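Local coordinates for protein 1-carboxybiuret hydrolase subunit AtzE (Pseudomonas sp., PDB 6C62) that hydrolyses 1-carboxybiuret to urea-1,3-dicarboxylate and ammonia, a step in the bacterial degradation of the herbicide atrazine, at residues V428-A433 and L441-V446; S215-A220 and P246-G251; V278-L283 and I366-A371. All coordinates share one frame; numbering follows the deposited sequence. Where two conformers were deposited one is given.

In the fold
The three contacts follow one another along the chain without overlap: interaction 2 (215-220 with 246-251), then interaction 3 (278-283 with 366-371), then interaction 1 (428-433 with 441-446). In space interaction 1 is the middle one, its centre about 8 Å from that of interaction 3 and about 10 Å from that of interaction 2, while interactions 2 and 3 lie about 17 Å apart between centres. Interactions 1 and 3 pack helices 437-449 and 270-283 on strands 426-432 and 366-370, antiparallel neighbours in the mixed amidase sheet. Interaction 2 joins a loop to helix 216-226 beside them, linked to helix 437-449 through R442 NE and G251 O. All three lie away from the probable catalytic residues.

Interaction 1: residues V428-A433 and L441-V446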
ATOM      1  N   VAL A 428     -19.002   5.511  25.281  0.50 13.65           N
ATOM      2  CA  VAL A 428     -18.555   6.730  24.646  0.50 14.67           C
ATOM      3  C   VAL A 428     -17.129   6.552  24.129  0.50 14.09           C
ATOM      4  O   VAL A 428     -16.253   6.072  24.866  0.50 16.21           O
ATOM      5  CB  VAL A 428     -18.655   7.914  25.653  0.50 15.29           C
ATOM      6  CG1 VAL A 428     -17.646   7.805  26.759  0.50 15.12           C
ATOM      7  CG2 VAL A 428     -18.405   9.220  24.960  0.50 16.22           C
ATOM      8  N   GLN A 429     -16.885   6.990  22.889  1.00 13.33           N
ATOM      9  CA  GLN A 429     -15.529   7.028  22.317  1.00 12.23           C
ATOM     10  C   GLN A 429     -14.832   8.331  22.740  1.00 11.30           C
ATOM     11  O   GLN A 429     -15.367   9.436  22.519  1.00 11.16           O
ATOM     12  CB  GLN A 429     -15.573   6.998  20.787  1.00 11.67           C
ATOM     13  CG  GLN A 429     -16.209   5.768  20.168  1.00 11.43           C
ATOM     14  CD  GLN A 429     -16.055   5.731  18.655  1.00 11.28           C
ATOM     15  OE1 GLN A 429     -15.021   5.265  18.151  1.00 10.75           O
ATOM     16  NE2 GLN A 429     -17.087   6.174  17.909  1.00 10.60           N
ATOM     17  N   LEU A 430     -13.652   8.189  23.325  1.00 10.53           N
ATOM     18  CA  LEU A 430     -12.743   9.302  23.597  1.00 10.78           C
ATOM     19  C   LEU A 430     -11.582   9.153  22.614  1.00 10.98           C
ATOM     20  O   LEU A 430     -10.770   8.217  22.711  1.00  9.86           O
ATOM     21  CB  LEU A 430     -12.276   9.221  25.037  1.00 11.39           C
ATOM     22  CG  LEU A 430     -13.400   9.123  26.104  1.00 12.61           C
ATOM     23  CD1 LEU A 430     -12.824   8.788  27.445  1.00 13.43           C
ATOM     24  CD2 LEU A 430     -14.179  10.391  26.165  1.00 13.74           C
ATOM     25  N   ILE A 431     -11.549  10.025  21.612  1.00 10.77           N
ATOM     26  CA  ILE A 431     -10.719   9.864  20.410  1.00 11.17           C
ATOM     27  C   ILE A 431      -9.631  10.901  20.504  1.00 11.49           C
ATOM     28  O   ILE A 431      -9.915  12.080  20.758  1.00 12.01           O
ATOM     29  CB  ILE A 431     -11.506  10.119  19.117  1.00 10.91           C
ATOM     30  CG1 ILE A 431     -12.800   9.317  19.100  1.00 12.40           C
ATOM     31  CG2 ILE A 431     -10.704   9.796  17.880  1.00 10.36           C
ATOM     32  CD1 ILE A 431     -13.867   9.808  18.164  1.00 13.02           C
ATOM     33  N   ALA A 432      -8.400  10.491  20.268  1.00 12.21           N
ATOM     34  CA  ALA A 432      -7.267  11.414  20.197  1.00 12.70           C
ATOM     35  C   ALA A 432      -6.490  11.222  18.908  1.00 13.21           C
ATOM     36  O   ALA A 432      -6.752  10.297  18.122  1.00 12.58           O
ATOM     37  CB  ALA A 432      -6.363  11.198  21.413  1.00 12.60           C
ATOM     38  N   ALA A 433      -5.514  12.111  18.678  1.00 13.50           N
ATOM     39  CA  ALA A 433      -4.654  12.034  17.504  1.00 12.52           C
ATOM     40  C   ALA A 433      -3.822  10.762  17.534  1.00 11.64           C
ATOM     41  O   ALA A 433      -3.555  10.259  18.616  1.00 10.93           O
ATOM     42  CB  ALA A 433      -3.716  13.238  17.467  1.00 12.37           C
ATOM     43  N   LEU A 441      -6.708   7.897  27.657  1.00 13.44           N
ATOM     44  CA  LEU A 441      -6.722   7.226  28.965  1.00 14.10           C
ATOM     45  C   LEU A 441      -6.883   8.201  30.107  1.00 13.82           C
ATOM     46  O   LEU A 441      -7.633   7.917  31.070  1.00 14.08           O
ATOM     47  CB  LEU A 441      -5.496   6.336  29.138  1.00 14.35           C
ATOM     48  CG  LEU A 441      -5.462   5.102  28.208  1.00 13.20           C
ATOM     49  CD1 LEU A 441      -4.013   4.604  27.994  1.00 13.40           C
ATOM     50  CD2 LEU A 441      -6.343   4.020  28.819  1.00 14.89           C
ATOM     51  N   ARG A 442      -6.201   9.353  30.026  1.00 14.46           N
ATOM     52  CA  ARG A 442      -6.403  10.447  31.003  1.00 14.61           C
ATOM     53  C   ARG A 442      -7.853  10.918  31.070  1.00 14.46           C
ATOM     54  O   ARG A 442      -8.391  11.154  32.158  1.00 15.53           O
ATOM     55  CB  ARG A 442      -5.459  11.628  30.708  1.00 15.52           C
ATOM     56  CG  ARG A 442      -4.053  11.355  31.165  1.00 15.07           C
ATOM     57  CD  ARG A 442      -3.069  12.354  30.602  1.00 16.26           C
ATOM     58  NE  ARG A 442      -3.406  13.757  30.853  1.00 16.61           N
ATOM     59  CZ  ARG A 442      -2.783  14.815  30.282  1.00 20.07           C
ATOM     60  NH1 ARG A 442      -1.829  14.664  29.397  1.00 21.51           N
ATOM     61  NH2 ARG A 442      -3.134  16.041  30.545  1.00 20.34           N
ATOM     62  N   ALA A 443      -8.500  11.058  29.922  1.00 13.74           N
ATOM     63  CA  ALA A 443      -9.893  11.454  29.876  1.00 13.51           C
ATOM     64  C   ALA A 443     -10.787  10.363  30.476  1.00 14.91           C
ATOM     65  O   ALA A 443     -11.753  10.639  31.209  1.00 13.40           O
ATOM     66  CB  ALA A 443     -10.338  11.778  28.453  1.00 13.14           C
ATOM     67  N   GLY A 444     -10.469   9.108  30.163  1.00 15.56           N
ATOM     68  CA  GLY A 444     -11.189   8.012  30.767  1.00 15.20           C
ATOM     69  C   GLY A 444     -11.152   8.005  32.284  1.00 15.58           C
ATOM     70  O   GLY A 444     -12.173   7.727  32.940  1.00 14.76           O
ATOM     71  N   LYS A 445      -9.977   8.279  32.823  1.00 16.75           N
ATOM     72  CA  LYS A 445      -9.765   8.285  34.258  1.00 17.69           C
ATOM     73  C   LYS A 445     -10.638   9.390  34.951  1.00 19.33           C
ATOM     74  O   LYS A 445     -11.230   9.142  36.015  1.00 18.39           O
ATOM     75  CB  LYS A 445      -8.299   8.503  34.561  1.00 18.76           C
ATOM     76  CG  LYS A 445      -7.941   8.489  36.052  1.00 20.37           C
ATOM     77  CD  LYS A 445      -8.444   7.214  36.714  1.00 22.07           C
ATOM     78  CE  LYS A 445      -7.603   6.849  37.935  1.00 25.52           C
ATOM     79  NZ  LYS A 445      -7.841   7.840  39.012  1.00 27.23           N
ATOM     80  N   VAL A 446     -10.752  10.562  34.337  1.00 18.04           N
ATOM     81  CA  VAL A 446     -11.663  11.592  34.832  1.00 19.65           C
ATOM     82  C   VAL A 446     -13.113  11.097  34.811  1.00 19.82           C
ATOM     83  O   VAL A 446     -13.836  11.276  35.811  1.00 21.63           O
ATOM     84  CB  VAL A 446     -11.553  12.915  34.051  1.00 20.93           C
ATOM     85  CG1 VAL A 446     -12.689  13.913  34.449  1.00 21.88           C
ATOM     86  CG2 VAL A 446     -10.180  13.525  34.273  1.00 21.35           C
TER
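The flat peptide group between A443 and G444 offers one face to L430. The methyl L430 CD1 sits almost straight above the nitrogen, 3.6 Å from G444 N; it lies over the plane, so the N-H does not point at it. The carbonyl carbon A443 C is 4.0 Å from L430 CD1. This is the seam between a strand of the mixed amidase sheet, 426-432, and helix 437-449, which comes next in the chain and lies against one side of that sheet. A443 CB projects from the same face that the leucine covers and flanks the methyl, 4.0 Å from L430 CD1. Around the contact, A443 also leans on I366 of the adjoining strand and L441 on V412, while Q429 of the same strand bonds elsewhere, to R176, P370 and L400. No hydrogen bond crosses; everything that touches is buried and apolar or backbone. The leucine reaches this far because CD1 is extended from CA (chi2 169°), leaving CD2 farther from the helix. Beyond the peptide nitrogen the same methyl also meets the next backbone carbon, with G444 CA 3.8 Å from L430 CD1.

Interaction 2: residues S215-A220 and P246-G251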
ATOM      1  N   SER A 215     -11.684  -1.819  34.216  1.00 14.70           N
ATOM      2  CA  SER A 215     -11.362  -0.497  34.739  1.00 15.66           C
ATOM      3  C   SER A 215     -10.413   0.173  33.779  1.00 14.88           C
ATOM      4  O   SER A 215      -9.739  -0.511  32.982  1.00 12.23           O
ATOM      5  CB  SER A 215     -10.681  -0.586  36.101  1.00 16.60           C
ATOM      6  OG  SER A 215      -9.511  -1.376  35.977  1.00 18.94           O
ATOM      7  N   VAL A 216     -10.333   1.497  33.857  1.00 15.06           N
ATOM      8  CA  VAL A 216      -9.394   2.200  33.003  1.00 15.72           C
ATOM      9  C   VAL A 216      -7.912   1.915  33.367  1.00 14.82           C
ATOM     10  O   VAL A 216      -7.037   1.889  32.482  1.00 14.86           O
ATOM     11  CB  VAL A 216      -9.774   3.718  32.880  1.00 16.06           C
ATOM     12  CG1 VAL A 216      -9.423   4.460  34.140  1.00 16.05           C
ATOM     13  CG2 VAL A 216      -9.047   4.308  31.647  1.00 16.00           C
ATOM     14  N   GLU A 217      -7.625   1.647  34.643  1.00 16.17           N
ATOM     15  CA  GLU A 217      -6.297   1.224  35.077  1.00 18.72           C
ATOM     16  C   GLU A 217      -5.925  -0.086  34.424  1.00 17.74           C
ATOM     17  O   GLU A 217      -4.797  -0.257  34.019  1.00 17.66           O
ATOM     18  CB  GLU A 217      -6.200   1.018  36.614  1.00 22.33           C
ATOM     19  CG  GLU A 217      -6.292   2.275  37.440  1.00 22.30           C
ATOM     20  CD  GLU A 217      -7.734   2.715  37.754  1.00 26.53           C
ATOM     21  OE1 GLU A 217      -8.745   2.177  37.199  1.00 27.04           O
ATOM     22  OE2 GLU A 217      -7.878   3.648  38.588  1.00 30.40           O
ATOM     23  N   GLY A 218      -6.902  -1.008  34.336  1.00 18.23           N
ATOM     24  CA  GLY A 218      -6.718  -2.283  33.614  1.00 16.49           C
ATOM     25  C   GLY A 218      -6.265  -2.075  32.187  1.00 15.97           C
ATOM     26  O   GLY A 218      -5.349  -2.745  31.731  1.00 14.72           O
ATOM     27  N   LEU A 219      -6.926  -1.136  31.465  1.00 15.26           N
ATOM     28  CA  LEU A 219      -6.498  -0.809  30.127  1.00 14.12           C
ATOM     29  C   LEU A 219      -5.063  -0.338  30.101  1.00 13.84           C
ATOM     30  O   LEU A 219      -4.244  -0.850  29.294  1.00 12.64           O
ATOM     31  CB  LEU A 219      -7.382   0.243  29.496  1.00 13.63           C
ATOM     32  CG  LEU A 219      -8.819  -0.042  29.206  1.00 12.73           C
ATOM     33  CD1 LEU A 219      -9.398   1.194  28.567  1.00 11.46           C
ATOM     34  CD2 LEU A 219      -9.065  -1.276  28.355  1.00 11.63           C
ATOM     35  N   ALA A 220      -4.723   0.606  30.984  1.00 13.67           N
ATOM     36  CA  ALA A 220      -3.399   1.254  30.950  1.00 12.93           C
ATOM     37  C   ALA A 220      -2.295   0.275  31.263  1.00 12.25           C
ATOM     38  O   ALA A 220      -1.254   0.266  30.587  1.00 11.03           O
ATOM     39  CB  ALA A 220      -3.342   2.465  31.887  1.00 14.05           C
ATOM     40  N   PRO A 246       2.053   5.984  34.332  1.00 24.00           N
ATOM     41  CA  PRO A 246       2.524   7.077  35.200  1.00 25.67           C
ATOM     42  C   PRO A 246       1.740   8.370  35.109  1.00 24.11           C
ATOM     43  O   PRO A 246       1.759   9.153  36.048  1.00 23.28           O
ATOM     44  CB  PRO A 246       3.973   7.310  34.715  1.00 26.41           C
ATOM     45  CG  PRO A 246       4.400   6.047  34.088  1.00 25.50           C
ATOM     46  CD  PRO A 246       3.139   5.461  33.499  1.00 24.82           C
ATOM     47  N   VAL A 247       1.074   8.622  33.987  1.00 23.54           N
ATOM     48  CA  VAL A 247       0.345   9.884  33.835  1.00 22.93           C
ATOM     49  C   VAL A 247      -1.168   9.707  33.828  1.00 22.09           C
ATOM     50  O   VAL A 247      -1.922  10.673  33.554  1.00 21.60           O
ATOM     51  CB  VAL A 247       0.818  10.648  32.536  1.00 26.55           C
ATOM     52  CG1 VAL A 247       2.317  10.964  32.626  1.00 28.05           C
ATOM     53  CG2 VAL A 247       0.534   9.852  31.241  1.00 24.61           C
ATOM     54  N   LEU A 248      -1.644   8.502  34.141  1.00 20.92           N
ATOM     55  CA  LEU A 248      -3.070   8.200  34.031  1.00 20.73           C
ATOM     56  C   LEU A 248      -3.958   9.163  34.830  1.00 20.14           C
ATOM     57  O   LEU A 248      -5.095   9.497  34.415  1.00 18.99           O
ATOM     58  CB  LEU A 248      -3.302   6.766  34.481  1.00 19.67           C
ATOM     59  CG  LEU A 248      -4.728   6.247  34.390  1.00 22.48           C
ATOM     60  CD1 LEU A 248      -5.179   6.231  32.941  1.00 22.78           C
ATOM     61  CD2 LEU A 248      -4.825   4.837  35.043  1.00 21.50           C
ATOM     62  N   SER A 249      -3.426   9.612  35.970  1.00 21.63           N
ATOM     63  CA  SER A 249      -4.154  10.516  36.858  1.00 25.14           C
ATOM     64  C   SER A 249      -3.792  11.992  36.712  1.00 25.83           C
ATOM     65  O   SER A 249      -4.191  12.788  37.517  1.00 24.50           O
ATOM     66  CB  SER A 249      -4.021  10.045  38.300  1.00 27.37           C
ATOM     67  OG  SER A 249      -4.853   8.893  38.421  1.00 28.19           O
ATOM     68  N   GLN A 250      -3.103  12.353  35.640  1.00 25.54           N
ATOM     69  CA  GLN A 250      -2.712  13.748  35.405  1.00 26.69           C
ATOM     70  C   GLN A 250      -3.908  14.668  35.173  1.00 26.98           C
ATOM     71  O   GLN A 250      -3.789  15.880  35.408  1.00 27.70           O
ATOM     72  CB  GLN A 250      -1.723  13.806  34.241  1.00 25.91           C
ATOM     73  CG  GLN A 250      -1.059  15.167  33.966  1.00 28.66           C
ATOM     74  CD  GLN A 250       0.024  15.058  32.890  1.00 30.39           C
ATOM     75  OE1 GLN A 250       0.846  14.140  32.938  1.00 38.61           O
ATOM     76  NE2 GLN A 250       0.085  15.999  31.987  1.00 30.08           N
ATOM     77  N   GLY A 251      -5.053  14.148  34.707  1.00 21.41           N
ATOM     78  CA  GLY A 251      -6.224  15.007  34.459  1.00 23.29           C
ATOM     79  C   GLY A 251      -6.183  15.663  33.079  1.00 22.14           C
ATOM     80  O   GLY A 251      -5.364  15.338  32.250  1.00 23.62           O
TER
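The apolar contact is carried by one methyl, L248 CD2, which is laid against the first turn of helix 216-226. It comes closest to the aliphatic part of E217, 3.8 Å from E217 CG and 3.9 Å from E217 CA, and the two side chains meet at about a right angle. Farther along the helix, A220 CB lies 4.2 Å from L248 CD2. V216, whose CB is directed toward the loop, also borders the leucine, with V216 O 4.5 Å from L248 CD2, so the methyl rests among three residues of the helix surface. L248 gets there with CG anti to its backbone N (chi1 -178°), which carries the branch out from the loop, while E217 bends at chi2 (85°) and turns its carboxylate aside. L248 also touches L441 of helix 437-449.

The piece of loop that presents L248 is a type I beta turn from V247 to Q250, closed by Q250 N to V247 O at 2.9 Å, within the connection between helix 216-226 and strand 257-260 of the amidase fold.

Polar bonds lie within or beside the segments, none across them. S215 is the N-cap of the helix: its OG accepts from G218 N at 3.1 Å, with an angle of 153° at the hydrogen. Q448 of helix 437-449 adds two bonds there, its NE2 to E217 OE1 and its OE1 from V216 N.

Interaction 3: residues V278-L283 and I366-A371; sequences VAALTL and ILIAPA
I368 meets the helix 278-283 through a single terminal methyl. Its CB is directed toward the helix, and there the side chain divides. Both branches, CG1 and CG2, leave CB toward the helix, but CG1 alone is prolonged: it stands anti to the carbonyl carbon (chi1 -55°), and the extended chi2 of 170° sends CD1 to the helix surface. That methyl does the touching: I368 CD1 lies 3.8 Å from A280 CA and 4.3 Å from A280 CB, and 4.0 Å separates I368 CD1 from L283 CD1. The isoleucine tip therefore fits against the helix between residues three apart, and the L283 side chain slants across it. The I368 side chain also touches V428 of the neighbouring strand 426-432.

Helix 270-283 belongs to a beta-alpha-beta crossover, since it connects strand 257-260 to its parallel neighbour 288-289 at the edge of the mixed amidase sheet. Strand 366-370 adjoins 257-260 on its other side. The axes of the short segments, helix 278-283 and strand 366-370, run nearly antiparallel, at 157°, and come within 9.4 Å of each other. A280 also rests on V259 of the crossover's first strand, and L283 reaches L430, V446 and L447.

Away from I368, T282 ties its own side chain back to the helix. V278 O accepts both T282 OG1, at 2.7 Å, and T282 N, at 3.1 Å, and the two donors approach from opposite faces of the carbonyl plane.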
ATOM      1  N   VAL A 278     -23.614  13.749  28.774  0.50 22.25           N
ATOM      2  CA  VAL A 278     -23.097  13.689  30.149  0.50 23.05           C
ATOM      3  C   VAL A 278     -21.602  13.570  30.192  0.50 21.46           C
ATOM      4  O   VAL A 278     -20.964  14.186  31.065  0.50 23.32           O
ATOM      5  CB  VAL A 278     -23.728  12.571  31.027  0.50 23.98           C
ATOM      6  CG1 VAL A 278     -23.068  12.549  32.397  0.50 22.75           C
ATOM      7  CG2 VAL A 278     -25.225  12.826  31.156  0.50 26.25           C
ATOM      8  N   ALA A 279     -21.018  12.813  29.266  1.00 21.40           N
ATOM      9  CA  ALA A 279     -19.536  12.732  29.198  1.00 20.45           C
ATOM     10  C   ALA A 279     -18.921  14.117  28.878  1.00 18.93           C
ATOM     11  O   ALA A 279     -17.955  14.522  29.494  1.00 19.88           O
ATOM     12  CB  ALA A 279     -19.091  11.679  28.191  1.00 20.73           C
ATOM     13  N   ALA A 280     -19.509  14.815  27.921  1.00 20.50           N
ATOM     14  CA  ALA A 280     -19.099  16.191  27.519  1.00 23.53           C
ATOM     15  C   ALA A 280     -19.129  17.196  28.686  1.00 23.33           C
ATOM     16  O   ALA A 280     -18.150  17.923  28.924  1.00 19.88           O
ATOM     17  CB  ALA A 280     -20.004  16.679  26.380  1.00 22.28           C
ATOM     18  N   LEU A 281     -20.246  17.201  29.414  0.50 25.04           N
ATOM     19  CA  LEU A 281     -20.383  18.024  30.643  0.50 25.99           C
ATOM     20  C   LEU A 281     -19.292  17.724  31.656  0.50 27.08           C
ATOM     21  O   LEU A 281     -18.630  18.643  32.156  0.50 27.65           O
ATOM     22  CB  LEU A 281     -21.756  17.828  31.296  0.50 26.33           C
ATOM     23  CG  LEU A 281     -22.167  18.661  32.530  0.50 26.52           C
ATOM     24  CD1 LEU A 281     -21.821  20.134  32.385  0.50 25.52           C
ATOM     25  CD2 LEU A 281     -23.660  18.439  32.772  0.50 24.95           C
ATOM     26  N   THR A 282     -19.058  16.444  31.924  1.00 25.82           N
ATOM     27  CA  THR A 282     -18.020  16.058  32.875  1.00 24.81           C
ATOM     28  C   THR A 282     -16.631  16.468  32.436  1.00 26.21           C
ATOM     29  O   THR A 282     -15.823  16.855  33.269  1.00 26.82           O
ATOM     30  CB  THR A 282     -17.999  14.537  33.054  1.00 27.07           C
ATOM     31  OG1 THR A 282     -19.340  14.077  33.233  1.00 25.80           O
ATOM     32  CG2 THR A 282     -17.117  14.135  34.234  1.00 27.98           C
ATOM     33  N   LEU A 283     -16.348  16.358  31.129  1.00 23.67           N
ATOM     34  CA  LEU A 283     -15.051  16.721  30.570  1.00 23.47           C
ATOM     35  C   LEU A 283     -14.891  18.182  30.176  1.00 24.64           C
ATOM     36  O   LEU A 283     -13.842  18.559  29.683  1.00 24.15           O
ATOM     37  CB  LEU A 283     -14.722  15.834  29.333  1.00 22.02           C
ATOM     38  CG  LEU A 283     -14.599  14.335  29.696  1.00 20.35           C
ATOM     39  CD1 LEU A 283     -14.536  13.487  28.449  1.00 22.08           C
ATOM     40  CD2 LEU A 283     -13.372  14.046  30.524  1.00 19.74           C
ATOM     41  N   ILE A 366      -8.849  16.013  22.377  1.00 16.34           N
ATOM     42  CA  ILE A 366      -9.776  14.870  22.489  1.00 15.87           C
ATOM     43  C   ILE A 366     -11.106  15.238  21.827  1.00 15.73           C
ATOM     44  O   ILE A 366     -11.584  16.390  21.983  1.00 14.85           O
ATOM     45  CB  ILE A 366      -9.978  14.491  23.961  1.00 16.17           C
ATOM     46  CG1 ILE A 366      -8.722  13.945  24.563  1.00 17.35           C
ATOM     47  CG2 ILE A 366     -11.018  13.405  24.129  1.00 17.12           C
ATOM     48  CD1 ILE A 366      -8.583  14.360  25.974  1.00 19.55           C
ATOM     49  N   LEU A 367     -11.696  14.294  21.105  1.00 13.54           N
ATOM     50  CA  LEU A 367     -13.034  14.450  20.534  1.00 13.33           C
ATOM     51  C   LEU A 367     -13.915  13.322  21.020  1.00 15.03           C
ATOM     52  O   LEU A 367     -13.446  12.185  21.139  1.00 15.14           O
ATOM     53  CB  LEU A 367     -13.001  14.514  19.006  1.00 12.62           C
ATOM     54  CG  LEU A 367     -12.186  15.722  18.466  1.00 13.27           C
ATOM     55  CD1 LEU A 367     -11.897  15.589  16.983  1.00 14.21           C
ATOM     56  CD2 LEU A 367     -12.957  17.020  18.691  1.00 12.85           C
ATOM     57  N   ILE A 368     -15.189  13.632  21.297  1.00 15.28           N
ATOM     58  CA  ILE A 368     -16.114  12.689  21.891  1.00 16.25           C
ATOM     59  C   ILE A 368     -17.233  12.306  20.925  1.00 14.56           C
ATOM     60  O   ILE A 368     -17.880  13.154  20.299  1.00 13.57           O
ATOM     61  CB  ILE A 368     -16.802  13.320  23.113  1.00 19.64           C
ATOM     62  CG1 ILE A 368     -15.771  13.827  24.097  1.00 21.89           C
ATOM     63  CG2 ILE A 368     -17.684  12.278  23.800  1.00 22.24           C
ATOM     64  CD1 ILE A 368     -16.455  14.658  25.178  1.00 24.85           C
ATOM     65  N   ALA A 369     -17.504  11.025  20.856  1.00 12.93           N
ATOM     66  CA  ALA A 369     -18.623  10.496  20.097  1.00 14.02           C
ATOM     67  C   ALA A 369     -19.223   9.297  20.786  1.00 13.31           C
ATOM     68  O   ALA A 369     -18.598   8.714  21.657  1.00 13.82           O
ATOM     69  CB  ALA A 369     -18.121  10.097  18.710  1.00 14.51           C
ATOM     70  N   PRO A 370     -20.424   8.878  20.376  1.00 15.04           N
ATOM     71  CA  PRO A 370     -20.920   7.633  20.930  1.00 15.13           C
ATOM     72  C   PRO A 370     -20.224   6.468  20.266  1.00 15.45           C
ATOM     73  O   PRO A 370     -19.709   6.597  19.153  1.00 14.11           O
ATOM     74  CB  PRO A 370     -22.428   7.648  20.601  1.00 16.76           C
ATOM     75  CG  PRO A 370     -22.696   8.925  19.820  1.00 17.89           C
ATOM     76  CD  PRO A 370     -21.353   9.461  19.386  1.00 16.08           C
ATOM     77  N   ALA A 371     -20.157   5.354  20.972  1.00 14.80           N
ATOM     78  CA  ALA A 371     -19.571   4.129  20.436  1.00 14.53           C
ATOM     79  C   ALA A 371     -20.493   3.326  19.536  1.00 14.93           C
ATOM     80  O   ALA A 371     -20.035   2.672  18.571  1.00 15.63           O
ATOM     81  CB  ALA A 371     -19.085   3.252  21.579  1.00 16.09           C
TER